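Local coordinates for molybdenum ABC transporter, periplasmic molybdenum-binding protein (Vibrio cholerae, PDB 4RXL) that binds tungstate between its two lobes and probably delivers molybdate or tungstate to an ABC importer as its periplasmic solute-binding component, at residues 40-48 with 56-67; 101-111 with 137-146. One frame throughout, in Å; residues are numbered along the deposited sequence.

Contact 1. Residues 40-48 with 56-67; sequences SSSLARQIE and FISANEEWANYL. With WO4 (tungstate(VI)ion), chain B.
Ser40 ties the backbone of the loop after strand 55-57 to the bound tungstate through one hydroxyl: its OG accepts from Ala59 N at 3.0 Å, nearly straight at 165°, and bonds oxygen O3 of the ion at a distance so short that its exact value is doubtful. Ser40 N, at the start of helix 40-49, donates to O3 of the tungstate at 2.6 Å. With chi1 at -56°, OG lies beside its own backbone N, which lets both groups converge on O3, while Ala59 N helps fix the rotation of the hydroxyl. ModA proteins have the type II periplasmic binding protein fold, and the oxyanion is held here at a helix N-terminus, as in other oxyanion-binding members; the helix dipole probably helps. Ser13, Tyr171, Ala126 and Val153 complete the grip on the ion.

Away from the ion, helices 40-48 and 61-67 run almost parallel, their axes 9.6 Å apart and 6° from alignment. Trp63 is the knob, set among Ser40, Ser41, Ala44 and Arg45; Ser41 CA lies over the face of its five-membered ring, 3.7 Å from the centroid, and its NE1 bonds Ala123 O. Asn60 caps the helix, its OD1 accepting from Trp63 N. At the far rim of the indole, CH2 lies under the guanidinium face of Arg45, 3.6 Å from CZ, with the two planes steeply inclined. On the strand side, the Phe56 ring receives Leu43 CB, Ala44 CB and Ile47 CD1, and its CZ edge meets Ser40 O. Tyr66 OH donates to Glu48 OE1 at 2.5 Å, on the syn side but tilted somewhat out of the carboxylate plane, which itself stands perpendicular to the phenol ring. A water bridges that hydroxyl to Arg45 NE.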
loop_
_atom_site.group_PDB
_atom_site.type_symbol
_atom_site.label_atom_id
_atom_site.label_comp_id
_atom_site.label_asym_id
_atom_site.label_seq_id
_atom_site.Cartn_x
_atom_site.Cartn_y
_atom_site.Cartn_z
ATOM N N SER A 40 3.904 4.647 -3.981
ATOM C CA SER A 40 3.028 5.089 -5.067
ATOM C C SER A 40 3.433 6.479 -5.548
ATOM O O SER A 40 3.371 6.792 -6.752
ATOM C CB SER A 40 1.568 5.098 -4.655
ATOM O OG SER A 40 1.147 3.826 -4.189
ATOM N N SER A 41 3.862 7.332 -4.611
ATOM C CA SER A 41 4.310 8.702 -4.928
ATOM C C SER A 41 5.558 8.715 -5.790
ATOM O O SER A 41 5.637 9.415 -6.811
ATOM C CB SER A 41 4.565 9.436 -3.616
ATOM O OG SER A 41 5.252 8.557 -2.735
ATOM N N SER A 42 6.535 7.914 -5.406
ATOM C CA SER A 42 7.730 7.839 -6.187
ATOM C C SER A 42 7.475 7.276 -7.617
ATOM O O SER A 42 7.987 7.807 -8.602
ATOM C CB SER A 42 8.746 6.999 -5.452
ATOM O OG SER A 42 9.970 6.965 -6.183
ATOM N N LEU A 43 6.632 6.236 -7.684
ATOM C CA LEU A 43 6.302 5.647 -8.984
ATOM C C LEU A 43 5.635 6.675 -9.875
ATOM O O LEU A 43 5.993 6.834 -11.055
ATOM C CB LEU A 43 5.403 4.434 -8.798
ATOM C CG LEU A 43 6.000 3.259 -8.033
ATOM C CD1 LEU A 43 4.938 2.202 -7.783
ATOM C CD2 LEU A 43 7.152 2.655 -8.783
ATOM N N ALA A 44 4.641 7.367 -9.346
ATOM C CA ALA A 44 3.938 8.383 -10.134
ATOM C C ALA A 44 4.852 9.466 -10.678
ATOM O O ALA A 44 4.694 9.920 -11.820
ATOM C CB ALA A 44 2.824 9.027 -9.315
ATOM N N ARG A 45 5.803 9.920 -9.857
ATOM C CA ARG A 45 6.711 10.975 -10.229
ATOM C C ARG A 45 7.698 10.520 -11.285
ATOM O O ARG A 45 8.086 11.284 -12.140
ATOM C CB ARG A 45 7.434 11.549 -9.002
ATOM C CG ARG A 45 6.474 12.318 -8.132
ATOM C CD ARG A 45 7.045 12.670 -6.791
ATOM N NE ARG A 45 6.292 13.780 -6.193
ATOM C CZ ARG A 45 6.159 14.007 -4.886
ATOM N NH1 ARG A 45 6.688 13.187 -3.981
ATOM N NH2 ARG A 45 5.466 15.070 -4.482
ATOM N N GLN A 46 8.022 9.241 -11.226
ATOM C CA GLN A 46 8.859 8.631 -12.256
ATOM C C GLN A 46 8.161 8.561 -13.595
ATOM O O GLN A 46 8.728 8.935 -14.635
ATOM C CB GLN A 46 9.156 7.209 -11.844
ATOM C CG GLN A 46 10.178 7.076 -10.761
ATOM C CD GLN A 46 11.301 6.343 -11.351
ATOM O OE1 GLN A 46 11.336 5.114 -11.302
ATOM N NE2 GLN A 46 12.119 7.063 -12.089
ATOM N N ILE A 47 6.901 8.087 -13.549
ATOM C CA ILE A 47 6.050 8.116 -14.755
ATOM C C ILE A 47 5.923 9.538 -15.358
ATOM O O ILE A 47 6.042 9.735 -16.558
ATOM C CB ILE A 47 4.673 7.524 -14.453
ATOM C CG1 ILE A 47 4.804 6.033 -14.075
ATOM C CG2 ILE A 47 3.710 7.717 -15.614
ATOM C CD1 ILE A 47 3.569 5.425 -13.453
ATOM N N GLU A 48 5.686 10.534 -14.504
ATOM C CA GLU A 48 5.618 11.932 -14.949
ATOM C C GLU A 48 6.895 12.384 -15.636
ATOM O O GLU A 48 6.837 13.057 -16.635
ATOM C CB GLU A 48 5.292 12.853 -13.781
ATOM C CG GLU A 48 5.271 14.333 -14.144
ATOM C CD GLU A 48 5.006 15.216 -12.940
ATOM O OE1 GLU A 48 5.361 14.806 -11.823
ATOM O OE2 GLU A 48 4.430 16.300 -13.108
ATOM N N PHE A 56 -0.287 1.540 -14.139
ATOM C CA PHE A 56 0.057 2.016 -12.798
ATOM C C PHE A 56 -1.000 1.653 -11.779
ATOM O O PHE A 56 -2.154 1.938 -11.960
ATOM C CB PHE A 56 0.233 3.539 -12.836
ATOM C CG PHE A 56 0.529 4.187 -11.477
ATOM C CD1 PHE A 56 1.482 3.695 -10.595
ATOM C CD2 PHE A 56 -0.144 5.329 -11.112
ATOM C CE1 PHE A 56 1.745 4.361 -9.396
ATOM C CE2 PHE A 56 0.098 5.961 -9.906
ATOM C CZ PHE A 56 1.057 5.492 -9.063
ATOM N N ILE A 57 -0.612 0.997 -10.703
ATOM C CA ILE A 57 -1.520 0.708 -9.595
ATOM C C ILE A 57 -1.035 1.498 -8.397
ATOM O O ILE A 57 0.062 1.283 -7.893
ATOM C CB ILE A 57 -1.544 -0.800 -9.246
ATOM C CG1 ILE A 57 -2.057 -1.602 -10.458
ATOM C CG2 ILE A 57 -2.365 -1.086 -7.982
ATOM C CD1 ILE A 57 -1.910 -3.109 -10.288
ATOM N N SER A 58 -1.858 2.408 -7.925
ATOM C CA SER A 58 -1.543 3.224 -6.742
ATOM C C SER A 58 -2.243 2.710 -5.501
ATOM O O SER A 58 -3.295 2.091 -5.592
ATOM C CB SER A 58 -2.017 4.636 -7.037
ATOM O OG SER A 58 -1.730 5.510 -5.968
ATOM N N ALA A 59 -1.684 2.989 -4.318
ATOM C CA ALA A 59 -2.331 2.665 -3.053
ATOM C C ALA A 59 -3.232 3.783 -2.530
ATOM O O ALA A 59 -3.803 3.664 -1.427
ATOM C CB ALA A 59 -1.300 2.262 -2.036
ATOM N N ASN A 60 -3.355 4.866 -3.308
ATOM C CA ASN A 60 -4.440 5.833 -3.100
ATOM C C ASN A 60 -4.988 6.412 -4.401
ATOM O O ASN A 60 -4.380 6.253 -5.449
ATOM C CB ASN A 60 -4.030 6.934 -2.114
ATOM C CG ASN A 60 -2.983 7.881 -2.649
ATOM O OD1 ASN A 60 -2.664 7.897 -3.837
ATOM N ND2 ASN A 60 -2.426 8.698 -1.730
ATOM N N GLU A 61 -6.131 7.079 -4.341
ATOM C CA GLU A 61 -6.721 7.649 -5.546
ATOM C C GLU A 61 -5.916 8.841 -6.040
ATOM O O GLU A 61 -5.790 9.066 -7.245
ATOM C CB GLU A 61 -8.194 8.008 -5.284
ATOM C CG GLU A 61 -9.041 6.732 -5.124
ATOM C CD GLU A 61 -10.433 6.947 -4.551
ATOM O OE1 GLU A 61 -10.579 7.742 -3.599
ATOM O OE2 GLU A 61 -11.378 6.283 -5.032
ATOM N N GLU A 62 -5.326 9.565 -5.099
ATOM C CA GLU A 62 -4.653 10.825 -5.372
ATOM C C GLU A 62 -3.514 10.650 -6.371
ATOM O O GLU A 62 -3.425 11.418 -7.328
ATOM C CB GLU A 62 -4.155 11.453 -4.058
ATOM C CG GLU A 62 -5.274 12.078 -3.201
ATOM C CD GLU A 62 -6.317 11.096 -2.627
ATOM O OE1 GLU A 62 -5.957 9.924 -2.294
ATOM O OE2 GLU A 62 -7.505 11.517 -2.483
ATOM N N TRP A 63 -2.651 9.660 -6.184
ATOM C CA TRP A 63 -1.509 9.556 -7.089
ATOM C C TRP A 63 -1.897 9.141 -8.497
ATOM O O TRP A 63 -1.181 9.478 -9.435
ATOM C CB TRP A 63 -0.392 8.672 -6.540
ATOM C CG TRP A 63 0.340 9.432 -5.451
ATOM C CD1 TRP A 63 0.346 9.168 -4.101
ATOM C CD2 TRP A 63 1.129 10.600 -5.637
ATOM N NE1 TRP A 63 1.108 10.109 -3.433
ATOM C CE2 TRP A 63 1.593 11.002 -4.359
ATOM C CE3 TRP A 63 1.500 11.346 -6.761
ATOM C CZ2 TRP A 63 2.403 12.092 -4.188
ATOM C CZ3 TRP A 63 2.290 12.439 -6.585
ATOM C CH2 TRP A 63 2.744 12.804 -5.301
ATOM N N ALA A 64 -3.027 8.442 -8.664
ATOM C CA ALA A 64 -3.471 8.114 -10.010
ATOM C C ALA A 64 -4.102 9.346 -10.633
ATOM O O ALA A 64 -3.886 9.636 -11.811
ATOM C CB ALA A 64 -4.435 6.941 -9.994
ATOM N N ASN A 65 -4.853 10.106 -9.837
ATOM C CA ASN A 65 -5.446 11.348 -10.329
ATOM C C ASN A 65 -4.402 12.445 -10.657
ATOM O O ASN A 65 -4.615 13.275 -11.538
ATOM C CB ASN A 65 -6.483 11.880 -9.345
ATOM C CG ASN A 65 -7.292 13.026 -9.915
ATOM O OD1 ASN A 65 -8.036 12.871 -10.886
ATOM N ND2 ASN A 65 -7.135 14.191 -9.316
ATOM N N TYR A 66 -3.263 12.394 -9.970
ATOM C CA TYR A 66 -2.107 13.218 -10.298
ATOM C C TYR A 66 -1.709 13.053 -11.769
ATOM O O TYR A 66 -1.506 14.039 -12.488
ATOM C CB TYR A 66 -0.959 12.807 -9.397
ATOM C CG TYR A 66 0.321 13.564 -9.576
ATOM C CD1 TYR A 66 0.523 14.763 -8.919
ATOM C CD2 TYR A 66 1.353 13.063 -10.361
ATOM C CE1 TYR A 66 1.699 15.473 -9.067
ATOM C CE2 TYR A 66 2.547 13.756 -10.508
ATOM C CZ TYR A 66 2.710 14.958 -9.857
ATOM O OH TYR A 66 3.862 15.692 -10.026
ATOM N N LEU A 67 -1.626 11.798 -12.203
ATOM C CA LEU A 67 -1.364 11.508 -13.614
ATOM C C LEU A 67 -2.462 11.903 -14.565
ATOM O O LEU A 67 -2.184 12.292 -15.673
ATOM C CB LEU A 67 -1.016 10.026 -13.799
ATOM C CG LEU A 67 0.205 9.563 -13.001
ATOM C CD1 LEU A 67 0.388 8.065 -13.225
ATOM C CD2 LEU A 67 1.472 10.343 -13.361
HETATM W W WO4 B . 2.489 2.010 -0.658
HETATM O O1 WO4 B . 4.376 1.758 -0.007
HETATM O O2 WO4 B . 1.225 2.921 0.667
HETATM O O3 WO4 B . 2.525 3.133 -2.381
HETATM O O4 WO4 B . 1.647 0.170 -1.065
HETATM O O HOH W 1 5.888 16.043 -8.009
#

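Contact 2. Residues 101-111 with 137-146; sequences LQDAAAWQTAL and AGVWPELESR
Arg146 reaches across to Gln108 with two nitrogens, NE and NH2, both donating to OE1, at 3.0 and 3.2 Å. The oxygen lies in the guanidinium plane, at its edge; NE comes in almost along the C=O axis, NH2 on a lone pair, and the amide plane is turned 43° from the guanidinium.

Trp107 CB touches Leu143 CD2 at 4.0 Å. From there chi1 of -77° sets CG opposite the carbonyl carbon and swings the indole inward, past Val139 and Leu143 toward the core of the lobe. CD1 meets Val139 CG2 at 3.8 Å, whereas CD2 and CE3 lie beneath Leu143 CD1, a CH-pi contact over the six-membered ring. NE1 has Val139 CG1 nearby but donates to Leu101 O, 2.7 Å away and close to the ring plane, pinning the loop before helix 104-111. The benzo tip runs on beyond Leu143, and the side chain also packs on Leu134, Leu88 and Leu116. Val139 CG2 presses on Ala104 CB at 3.5 Å, and Leu111 CD1 meets Leu143 CD2.

Helices 104-111 and 140-143 thus pack side by side, with Trp107 bridging them to helix 125-137 and to strands 78-91 and 116-119.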
loop_
_atom_site.group_PDB
_atom_site.type_symbol
_atom_site.label_atom_id
_atom_site.label_comp_id
_atom_site.label_asym_id
_atom_site.label_seq_id
_atom_site.Cartn_x
_atom_site.Cartn_y
_atom_site.Cartn_z
ATOM N N LEU A 101 -5.576 3.713 21.795
ATOM C CA LEU A 101 -4.897 4.457 20.733
ATOM C C LEU A 101 -4.866 5.967 20.998
ATOM O O LEU A 101 -3.985 6.660 20.504
ATOM C CB LEU A 101 -5.546 4.175 19.373
ATOM C CG LEU A 101 -5.371 2.757 18.811
ATOM C CD1 LEU A 101 -6.323 2.468 17.652
ATOM C CD2 LEU A 101 -3.949 2.499 18.344
ATOM N N GLN A 102 -5.812 6.477 21.790
ATOM C CA GLN A 102 -5.864 7.909 22.072
ATOM C C GLN A 102 -5.045 8.272 23.306
ATOM O O GLN A 102 -4.955 9.452 23.658
ATOM C CB GLN A 102 -7.310 8.439 22.204
ATOM C CG GLN A 102 -8.296 7.551 22.948
ATOM C CD GLN A 102 -8.992 6.568 22.025
ATOM O OE1 GLN A 102 -9.620 6.967 21.044
ATOM N NE2 GLN A 102 -8.874 5.276 22.327
ATOM N N ASP A 103 -4.448 7.253 23.930
ATOM C CA ASP A 103 -3.606 7.390 25.131
ATOM C C ASP A 103 -2.147 7.545 24.682
ATOM O O ASP A 103 -1.418 6.568 24.491
ATOM C CB ASP A 103 -3.793 6.146 26.030
ATOM C CG ASP A 103 -3.045 6.230 27.363
ATOM O OD1 ASP A 103 -2.447 7.281 27.683
ATOM O OD2 ASP A 103 -3.066 5.214 28.097
ATOM N N ALA A 104 -1.737 8.793 24.506
ATOM C CA ALA A 104 -0.399 9.113 24.031
ATOM C C ALA A 104 0.678 8.469 24.883
ATOM O O ALA A 104 1.729 8.104 24.368
ATOM C CB ALA A 104 -0.205 10.621 24.006
ATOM N N ALA A 105 0.419 8.346 26.182
ATOM C CA ALA A 105 1.372 7.734 27.107
ATOM C C ALA A 105 1.541 6.233 26.877
ATOM O O ALA A 105 2.619 5.691 27.099
ATOM C CB ALA A 105 0.954 7.997 28.547
ATOM N N ALA A 106 0.484 5.560 26.431
ATOM C CA ALA A 106 0.578 4.133 26.142
ATOM C C ALA A 106 1.396 3.892 24.863
ATOM O O ALA A 106 2.064 2.863 24.745
ATOM C CB ALA A 106 -0.806 3.525 26.011
ATOM N N TRP A 107 1.325 4.826 23.911
ATOM C CA TRP A 107 2.193 4.785 22.724
ATOM C C TRP A 107 3.661 4.947 23.126
ATOM O O TRP A 107 4.512 4.221 22.646
ATOM C CB TRP A 107 1.848 5.885 21.723
ATOM C CG TRP A 107 0.651 5.658 20.902
ATOM C CD1 TRP A 107 -0.614 6.045 21.189
ATOM C CD2 TRP A 107 0.600 5.033 19.618
ATOM N NE1 TRP A 107 -1.470 5.682 20.170
ATOM C CE2 TRP A 107 -0.749 5.051 19.198
ATOM C CE3 TRP A 107 1.558 4.428 18.784
ATOM C CZ2 TRP A 107 -1.165 4.526 17.964
ATOM C CZ3 TRP A 107 1.135 3.893 17.553
ATOM C CH2 TRP A 107 -0.214 3.940 17.169
ATOM N N GLN A 108 3.961 5.876 24.026
ATOM C CA GLN A 108 5.355 6.137 24.369
ATOM C C GLN A 108 5.954 4.999 25.198
ATOM O O GLN A 108 7.155 4.758 25.139
ATOM C CB GLN A 108 5.502 7.502 25.060
ATOM C CG GLN A 108 4.816 8.644 24.300
ATOM C CD GLN A 108 5.692 9.869 24.073
ATOM O OE1 GLN A 108 6.814 9.770 23.566
ATOM N NE2 GLN A 108 5.162 11.041 24.415
ATOM N N THR A 109 5.113 4.296 25.952
ATOM C CA THR A 109 5.512 3.100 26.698
ATOM C C THR A 109 5.843 1.911 25.793
ATOM O O THR A 109 6.838 1.224 26.019
ATOM C CB THR A 109 4.415 2.676 27.697
ATOM O OG1 THR A 109 4.302 3.661 28.733
ATOM C CG2 THR A 109 4.736 1.327 28.342
ATOM N N ALA A 110 4.996 1.651 24.805
ATOM C CA ALA A 110 5.248 0.600 23.832
ATOM C C ALA A 110 6.471 0.879 22.964
ATOM O O ALA A 110 7.189 -0.022 22.619
ATOM C CB ALA A 110 4.029 0.401 22.950
ATOM N N LEU A 111 6.626 2.128 22.561
ATOM C CA LEU A 111 7.769 2.559 21.791
ATOM C C LEU A 111 9.035 2.505 22.608
ATOM O O LEU A 111 10.053 2.083 22.122
ATOM C CB LEU A 111 7.574 3.945 21.213
ATOM C CG LEU A 111 6.520 4.031 20.095
ATOM C CD1 LEU A 111 6.297 5.444 19.616
ATOM C CD2 LEU A 111 6.882 3.118 18.933
ATOM N N ALA A 137 -6.691 9.808 16.286
ATOM C CA ALA A 137 -6.473 9.353 17.684
ATOM C C ALA A 137 -6.104 10.481 18.671
ATOM O O ALA A 137 -6.144 10.295 19.899
ATOM C CB ALA A 137 -5.386 8.301 17.735
ATOM N N GLY A 138 -5.729 11.646 18.146
ATOM C CA GLY A 138 -5.368 12.780 18.998
ATOM C C GLY A 138 -3.966 12.668 19.574
ATOM O O GLY A 138 -3.651 13.299 20.598
ATOM N N VAL A 139 -3.106 11.909 18.898
ATOM C CA VAL A 139 -1.770 11.590 19.399
ATOM C C VAL A 139 -0.655 11.969 18.406
ATOM O O VAL A 139 0.503 11.668 18.649
ATOM C CB VAL A 139 -1.675 10.097 19.774
ATOM C CG1 VAL A 139 -1.685 9.222 18.531
ATOM C CG2 VAL A 139 -0.437 9.804 20.597
ATOM N N TRP A 140 -0.991 12.659 17.315
ATOM C CA TRP A 140 0.003 12.991 16.293
ATOM C C TRP A 140 1.110 13.936 16.813
ATOM O O TRP A 140 2.282 13.605 16.690
ATOM C CB TRP A 140 -0.671 13.540 15.032
ATOM C CG TRP A 140 0.289 14.047 14.005
ATOM C CD1 TRP A 140 0.472 15.346 13.636
ATOM C CD2 TRP A 140 1.198 13.274 13.211
ATOM N NE1 TRP A 140 1.429 15.432 12.657
ATOM C CE2 TRP A 140 1.895 14.175 12.383
ATOM C CE3 TRP A 140 1.500 11.913 13.125
ATOM C CZ2 TRP A 140 2.866 13.759 11.483
ATOM C CZ3 TRP A 140 2.465 11.507 12.220
ATOM C CH2 TRP A 140 3.134 12.428 11.414
ATOM N N PRO A 141 0.753 15.090 17.414
ATOM C CA PRO A 141 1.816 15.993 17.889
ATOM C C PRO A 141 2.890 15.329 18.766
ATOM O O PRO A 141 4.055 15.701 18.679
ATOM C CB PRO A 141 1.043 17.052 18.673
ATOM C CG PRO A 141 -0.302 17.072 18.030
ATOM C CD PRO A 141 -0.585 15.639 17.702
ATOM N N GLU A 142 2.500 14.353 19.582
ATOM C CA GLU A 142 3.448 13.547 20.370
ATOM C C GLU A 142 4.314 12.570 19.549
ATOM O O GLU A 142 5.491 12.400 19.832
ATOM C CB GLU A 142 2.699 12.745 21.440
ATOM C CG GLU A 142 2.227 13.573 22.636
ATOM C CD GLU A 142 0.742 13.904 22.613
ATOM O OE1 GLU A 142 0.092 13.727 21.567
ATOM O OE2 GLU A 142 0.223 14.343 23.659
ATOM N N LEU A 143 3.720 11.920 18.553
ATOM C CA LEU A 143 4.401 10.887 17.766
ATOM C C LEU A 143 5.134 11.423 16.547
ATOM O O LEU A 143 5.985 10.732 16.000
ATOM C CB LEU A 143 3.383 9.852 17.276
ATOM C CG LEU A 143 2.766 8.975 18.358
ATOM C CD1 LEU A 143 1.717 8.076 17.730
ATOM C CD2 LEU A 143 3.820 8.151 19.075
ATOM N N GLU A 144 4.746 12.614 16.097
ATOM C CA GLU A 144 5.429 13.376 15.052
ATOM C C GLU A 144 6.961 13.182 15.081
ATOM O O GLU A 144 7.593 12.930 14.056
ATOM C CB GLU A 144 5.102 14.861 15.289
ATOM C CG GLU A 144 5.912 15.892 14.515
ATOM C CD GLU A 144 5.336 16.175 13.146
ATOM O OE1 GLU A 144 4.645 17.205 13.002
ATOM O OE2 GLU A 144 5.569 15.368 12.221
ATOM N N SER A 145 7.544 13.297 16.273
ATOM C CA SER A 145 8.993 13.288 16.424
ATOM C C SER A 145 9.606 11.905 16.685
ATOM O O SER A 145 10.812 11.818 16.965
ATOM C CB SER A 145 9.372 14.233 17.570
ATOM O OG SER A 145 8.770 13.830 18.801
ATOM N N ARG A 146 8.796 10.842 16.583
ATOM C CA ARG A 146 9.198 9.494 17.001
ATOM C C ARG A 146 8.956 8.487 15.882
ATOM O O ARG A 146 8.714 7.319 16.154
ATOM C CB ARG A 146 8.401 9.037 18.239
ATOM C CG ARG A 146 8.374 10.009 19.411
ATOM C CD ARG A 146 9.499 9.760 20.394
ATOM N NE ARG A 146 9.021 9.081 21.605
ATOM C CZ ARG A 146 9.356 7.849 21.993
ATOM N NH1 ARG A 146 10.193 7.095 21.279
ATOM N NH2 ARG A 146 8.851 7.364 23.125
#

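In the fold
Both segments of contact 1 precede those of contact 2 in the sequence; their centres lie 30 Å apart, and even the nearest atoms are about 15 Å from each other. They belong to different lobes of the periplasmic binding protein fold. Contact 1 packs the parallel helices 40-49 and 61-69 on one side of strand 55-57 of the mixed sheet and reaches the tungstate. Contact 2 joins helices 104-111 and 140-143 at the remote end of the other lobe, beside strands 116-119 and 147-150. Helix 125-137 links the two: Pro125 at its start touches Ser40 and Ala59, and its far end reaches contact 2. Contact 1 therefore shapes the ligand cleft, whereas contact 2 builds the lobe away from it.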